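Local coordinates for uncharacterized protein (Enterococcus faecalis, PDB 3D3Y) that is of unknown function but is related to the M16 family of metallopeptidases and probably binds a metal ion, at residues A[21-32]-A[365-376]. Residues are numbered along the deposited sequence; the frame is centred on the assembly and turned at random.
Sequences KYKTVRLLVRFN and LDNAGAWLEKEY
Tyr376 OH is gripped by Asn32, whose ND2 donates to it over 2.8 Å from near the ring plane, and by a water that also bridges to Arg30 O. The amide and ring planes lie only 25° apart. Arg30 lies across one face of the same ring: its CD sits 3.6 Å from the ring centroid in a CH-pi contact, and CZ follows over the face as a cation-pi partner. With CG anti to the backbone N, the arginine leaves the strand extended, then bends at chi3 (-70°), which stands the guanidinium almost perpendicular to the ring and sends its NH1/NH2 end to Glu373. There NH2 meets the syn lone pair of OE2 at 2.8 Å, nearly straight, while NH1 reaches OE1 at 3.0 Å from somewhat out of the carboxylate plane. Arg30 NE turns to Asn89, and Leu28 CD2 lies over the guanidinium.

In the middle, Leu372 CD1 touches Arg26 CB at 3.8 Å. At the helix start, Tyr22 OH donates to Asp366 O over 2.5 Å, just before the N-cap residue Asn367, while Ala368 CB lies over one face of the Tyr22 ring and Trp371 CE3 meets the edge of that ring. Lys21 NZ makes a long salt bridge to Asp366.

Helix 368-380 thus packs on a face of the six-stranded mixed sheet through strand 24-34, their local axes inclined by 41°. Tyrosine-centred polar contacts hold both ends of the interface, and the two-pronged salt bridge beside Tyr376 probably keeps the charge of the buried Arg30 balanced.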
loop_
_atom_site.group_PDB
_atom_site.type_symbol
_atom_site.label_atom_id
_atom_site.label_comp_id
_atom_site.label_asym_id
_atom_site.label_seq_id
_atom_site.Cartn_x
_atom_site.Cartn_y
_atom_site.Cartn_z
ATOM N N LYS A 21 -24.452 9.541 0.951
ATOM C CA LYS A 21 -24.314 8.394 0.076
ATOM C C LYS A 21 -24.399 7.073 0.852
ATOM O O LYS A 21 -24.796 6.053 0.284
ATOM C CB LYS A 21 -22.989 8.493 -0.695
ATOM C CG LYS A 21 -22.798 7.466 -1.812
ATOM C CD LYS A 21 -21.713 7.907 -2.834
ATOM C CE LYS A 21 -21.344 6.755 -3.810
ATOM N NZ LYS A 21 -20.908 7.261 -5.166
ATOM N N TYR A 22 -24.073 7.119 2.146
ATOM C CA TYR A 22 -23.954 5.907 2.985
ATOM C C TYR A 22 -24.825 5.907 4.232
ATOM O O TYR A 22 -25.170 6.959 4.749
ATOM C CB TYR A 22 -22.500 5.691 3.387
ATOM C CG TYR A 22 -21.588 5.686 2.178
ATOM C CD1 TYR A 22 -21.585 4.601 1.282
ATOM C CD2 TYR A 22 -20.754 6.774 1.908
ATOM C CE1 TYR A 22 -20.755 4.598 0.151
ATOM C CE2 TYR A 22 -19.928 6.786 0.781
ATOM C CZ TYR A 22 -19.938 5.702 -0.093
ATOM O OH TYR A 22 -19.128 5.712 -1.207
ATOM N N LYS A 23 -25.141 4.711 4.729
ATOM C CA LYS A 23 -25.940 4.544 5.946
ATOM C C LYS A 23 -25.025 4.334 7.153
ATOM O O LYS A 23 -25.484 4.253 8.292
ATOM C CB LYS A 23 -26.895 3.349 5.797
ATOM C CG LYS A 23 -27.892 3.486 4.665
ATOM C CD LYS A 23 -28.845 2.297 4.651
ATOM C CE LYS A 23 -29.658 2.282 3.394
ATOM N NZ LYS A 23 -30.691 3.353 3.398
ATOM N N THR A 24 -23.729 4.210 6.888
ATOM C CA THR A 24 -22.744 4.088 7.945
ATOM C C THR A 24 -21.758 5.236 7.865
ATOM O O THR A 24 -21.739 5.985 6.881
ATOM C CB THR A 24 -21.923 2.797 7.831
ATOM O OG1 THR A 24 -21.207 2.805 6.585
ATOM C CG2 THR A 24 -22.830 1.551 7.941
ATOM N N VAL A 25 -20.917 5.319 8.898
ATOM C CA VAL A 25 -19.908 6.359 9.042
ATOM C C VAL A 25 -18.556 5.652 9.145
ATOM O O VAL A 25 -18.389 4.746 9.956
ATOM C CB VAL A 25 -20.157 7.204 10.279
ATOM C CG1 VAL A 25 -19.038 8.237 10.455
ATOM C CG2 VAL A 25 -21.524 7.917 10.165
ATOM N N ARG A 26 -17.624 6.016 8.267
ATOM C CA ARG A 26 -16.302 5.431 8.301
ATOM C C ARG A 26 -15.419 6.411 9.028
ATOM O O ARG A 26 -15.537 7.636 8.827
ATOM C CB ARG A 26 -15.764 5.266 6.896
ATOM C CG ARG A 26 -16.698 4.590 5.966
ATOM C CD ARG A 26 -16.283 3.174 5.773
ATOM N NE ARG A 26 -17.279 2.443 4.997
ATOM C CZ ARG A 26 -17.331 1.116 4.952
ATOM N NH1 ARG A 26 -16.419 0.408 5.633
ATOM N NH2 ARG A 26 -18.286 0.511 4.244
ATOM N N LEU A 27 -14.529 5.863 9.848
ATOM C CA LEU A 27 -13.513 6.628 10.541
ATOM C C LEU A 27 -12.151 6.035 10.239
ATOM O O LEU A 27 -11.985 4.795 10.183
ATOM C CB LEU A 27 -13.727 6.588 12.057
ATOM C CG LEU A 27 -15.005 7.182 12.661
ATOM C CD1 LEU A 27 -16.095 6.129 12.666
ATOM C CD2 LEU A 27 -14.703 7.628 14.072
ATOM N N LEU A 28 -11.178 6.924 10.046
ATOM C CA LEU A 28 -9.794 6.526 9.788
ATOM C C LEU A 28 -8.901 7.425 10.590
ATOM O O LEU A 28 -8.993 8.658 10.476
ATOM C CB LEU A 28 -9.470 6.616 8.299
ATOM C CG LEU A 28 -7.994 6.491 7.874
ATOM C CD1 LEU A 28 -7.421 5.057 8.125
ATOM C CD2 LEU A 28 -7.903 6.917 6.405
ATOM N N VAL A 29 -8.063 6.818 11.429
ATOM C CA VAL A 29 -6.979 7.544 12.063
ATOM C C VAL A 29 -5.669 7.058 11.432
ATOM O O VAL A 29 -5.317 5.853 11.544
ATOM C CB VAL A 29 -6.951 7.327 13.566
ATOM C CG1 VAL A 29 -5.907 8.261 14.220
ATOM C CG2 VAL A 29 -8.355 7.562 14.164
ATOM N N ARG A 30 -4.978 7.969 10.740
ATOM C CA ARG A 30 -3.769 7.574 10.020
ATOM C C ARG A 30 -2.519 8.259 10.586
ATOM O O ARG A 30 -2.409 9.508 10.575
ATOM C CB ARG A 30 -3.926 7.766 8.503
ATOM C CG ARG A 30 -2.660 7.391 7.697
ATOM C CD ARG A 30 -2.935 7.158 6.190
ATOM N NE ARG A 30 -3.703 5.939 5.944
ATOM C CZ ARG A 30 -4.463 5.728 4.866
ATOM N NH1 ARG A 30 -4.576 6.658 3.905
ATOM N NH2 ARG A 30 -5.102 4.565 4.741
ATOM N N PHE A 31 -1.630 7.448 11.158
ATOM C CA PHE A 31 -0.321 7.932 11.633
ATOM C C PHE A 31 0.706 7.817 10.501
ATOM O O PHE A 31 0.862 6.771 9.887
ATOM C CB PHE A 31 0.180 7.135 12.838
ATOM C CG PHE A 31 -0.697 7.240 14.064
ATOM C CD1 PHE A 31 -0.257 7.955 15.186
ATOM C CD2 PHE A 31 -1.945 6.617 14.100
ATOM C CE1 PHE A 31 -1.053 8.062 16.323
ATOM C CE2 PHE A 31 -2.733 6.692 15.234
ATOM C CZ PHE A 31 -2.270 7.431 16.353
ATOM N N ASN A 32 1.393 8.907 10.210
ATOM C CA ASN A 32 2.241 8.981 9.028
ATOM C C ASN A 32 3.662 9.240 9.495
ATOM O O ASN A 32 3.884 10.141 10.315
ATOM C CB ASN A 32 1.723 10.116 8.130
ATOM C CG ASN A 32 2.359 10.132 6.729
ATOM O OD1 ASN A 32 3.590 10.248 6.566
ATOM N ND2 ASN A 32 1.510 10.034 5.714
ATOM N N LEU A 365 -15.355 4.107 -7.971
ATOM C CA LEU A 365 -16.050 5.381 -7.710
ATOM C C LEU A 365 -17.097 5.271 -6.599
ATOM O O LEU A 365 -17.409 6.269 -5.926
ATOM C CB LEU A 365 -16.729 5.930 -8.979
ATOM C CG LEU A 365 -15.904 6.713 -10.008
ATOM C CD1 LEU A 365 -16.823 7.553 -10.906
ATOM C CD2 LEU A 365 -14.873 7.599 -9.336
ATOM N N ASP A 366 -17.632 4.064 -6.412
ATOM C CA ASP A 366 -18.709 3.853 -5.461
ATOM C C ASP A 366 -18.198 3.635 -4.039
ATOM O O ASP A 366 -18.843 4.039 -3.055
ATOM C CB ASP A 366 -19.571 2.668 -5.898
ATOM C CG ASP A 366 -20.605 3.058 -6.933
ATOM O OD1 ASP A 366 -20.547 4.211 -7.446
ATOM O OD2 ASP A 366 -21.484 2.207 -7.223
ATOM N N ASN A 367 -17.036 3.006 -3.955
ATOM C CA ASN A 367 -16.516 2.491 -2.708
ATOM C C ASN A 367 -16.080 3.561 -1.672
ATOM O O ASN A 367 -15.248 4.412 -1.973
ATOM C CB ASN A 367 -15.376 1.523 -3.029
ATOM C CG ASN A 367 -14.908 0.785 -1.822
ATOM O OD1 ASN A 367 -14.044 1.263 -1.086
ATOM N ND2 ASN A 367 -15.476 -0.398 -1.593
ATOM N N ALA A 368 -16.636 3.485 -0.459
ATOM C CA ALA A 368 -16.294 4.415 0.634
ATOM C C ALA A 368 -14.821 4.321 1.038
ATOM O O ALA A 368 -14.183 5.336 1.307
ATOM C CB ALA A 368 -17.203 4.213 1.848
ATOM N N GLY A 369 -14.266 3.112 1.057
ATOM C CA GLY A 369 -12.825 2.947 1.313
ATOM C C GLY A 369 -11.959 3.626 0.277
ATOM O O GLY A 369 -10.969 4.292 0.611
ATOM N N ALA A 370 -12.316 3.448 -0.998
ATOM C CA ALA A 370 -11.600 4.075 -2.102
ATOM C C ALA A 370 -11.709 5.594 -2.016
ATOM O O ALA A 370 -10.758 6.311 -2.306
ATOM C CB ALA A 370 -12.171 3.594 -3.450
ATOM N N TRP A 371 -12.879 6.068 -1.635
ATOM C CA TRP A 371 -13.121 7.497 -1.503
ATOM C C TRP A 371 -12.178 8.069 -0.426
ATOM O O TRP A 371 -11.425 9.006 -0.704
ATOM C CB TRP A 371 -14.601 7.772 -1.209
ATOM C CG TRP A 371 -14.993 9.224 -1.245
ATOM C CD1 TRP A 371 -14.156 10.300 -1.356
ATOM C CD2 TRP A 371 -16.319 9.766 -1.122
ATOM N NE1 TRP A 371 -14.877 11.476 -1.335
ATOM C CE2 TRP A 371 -16.206 11.177 -1.186
ATOM C CE3 TRP A 371 -17.597 9.198 -0.970
ATOM C CZ2 TRP A 371 -17.320 12.028 -1.111
ATOM C CZ3 TRP A 371 -18.695 10.040 -0.887
ATOM C CH2 TRP A 371 -18.552 11.441 -0.955
ATOM N N LEU A 372 -12.169 7.469 0.765
ATOM C CA LEU A 372 -11.205 7.875 1.818
ATOM C C LEU A 372 -9.750 7.952 1.344
ATOM O O LEU A 372 -9.078 8.934 1.634
ATOM C CB LEU A 372 -11.314 7.018 3.095
ATOM C CG LEU A 372 -12.438 7.280 4.091
ATOM C CD1 LEU A 372 -12.472 6.169 5.155
ATOM C CD2 LEU A 372 -12.364 8.657 4.777
ATOM N N GLU A 373 -9.285 6.946 0.600
ATOM C CA GLU A 373 -7.931 6.953 0.019
ATOM C C GLU A 373 -7.689 8.088 -0.985
ATOM O O GLU A 373 -6.615 8.684 -0.981
ATOM C CB GLU A 373 -7.542 5.606 -0.615
ATOM C CG GLU A 373 -7.498 4.413 0.350
ATOM C CD GLU A 373 -6.561 4.642 1.554
ATOM O OE1 GLU A 373 -5.562 5.387 1.431
ATOM O OE2 GLU A 373 -6.839 4.093 2.629
ATOM N N LYS A 374 -8.666 8.366 -1.855
ATOM C CA LYS A 374 -8.592 9.529 -2.747
ATOM C C LYS A 374 -8.476 10.810 -1.924
ATOM O O LYS A 374 -7.669 11.673 -2.245
ATOM C CB LYS A 374 -9.818 9.615 -3.680
ATOM C CG LYS A 374 -9.873 8.510 -4.724
ATOM C CD LYS A 374 -11.051 8.650 -5.724
ATOM C CE LYS A 374 -10.981 7.497 -6.746
ATOM N NZ LYS A 374 -12.237 7.317 -7.548
ATOM N N GLU A 375 -9.284 10.930 -0.877
ATOM C CA GLU A 375 -9.246 12.109 0.001
ATOM C C GLU A 375 -7.876 12.268 0.660
ATOM O O GLU A 375 -7.345 13.376 0.754
ATOM C CB GLU A 375 -10.336 12.042 1.079
ATOM C CG GLU A 375 -11.764 12.197 0.559
ATOM C CD GLU A 375 -12.116 13.629 0.160
ATOM O OE1 GLU A 375 -11.319 14.561 0.424
ATOM O OE2 GLU A 375 -13.210 13.824 -0.421
ATOM N N TYR A 376 -7.297 11.153 1.103
ATOM C CA TYR A 376 -5.987 11.212 1.713
ATOM C C TYR A 376 -4.921 11.692 0.730
ATOM O O TYR A 376 -4.167 12.624 1.038
ATOM C CB TYR A 376 -5.622 9.876 2.356
ATOM C CG TYR A 376 -4.467 9.998 3.319
ATOM C CD1 TYR A 376 -4.649 10.523 4.582
ATOM C CD2 TYR A 376 -3.183 9.591 2.952
ATOM C CE1 TYR A 376 -3.586 10.654 5.476
ATOM C CE2 TYR A 376 -2.110 9.715 3.834
ATOM C CZ TYR A 376 -2.322 10.230 5.102
ATOM O OH TYR A 376 -1.266 10.322 5.984
HETATM O O HOH W 1 -1.488 11.153 8.384
#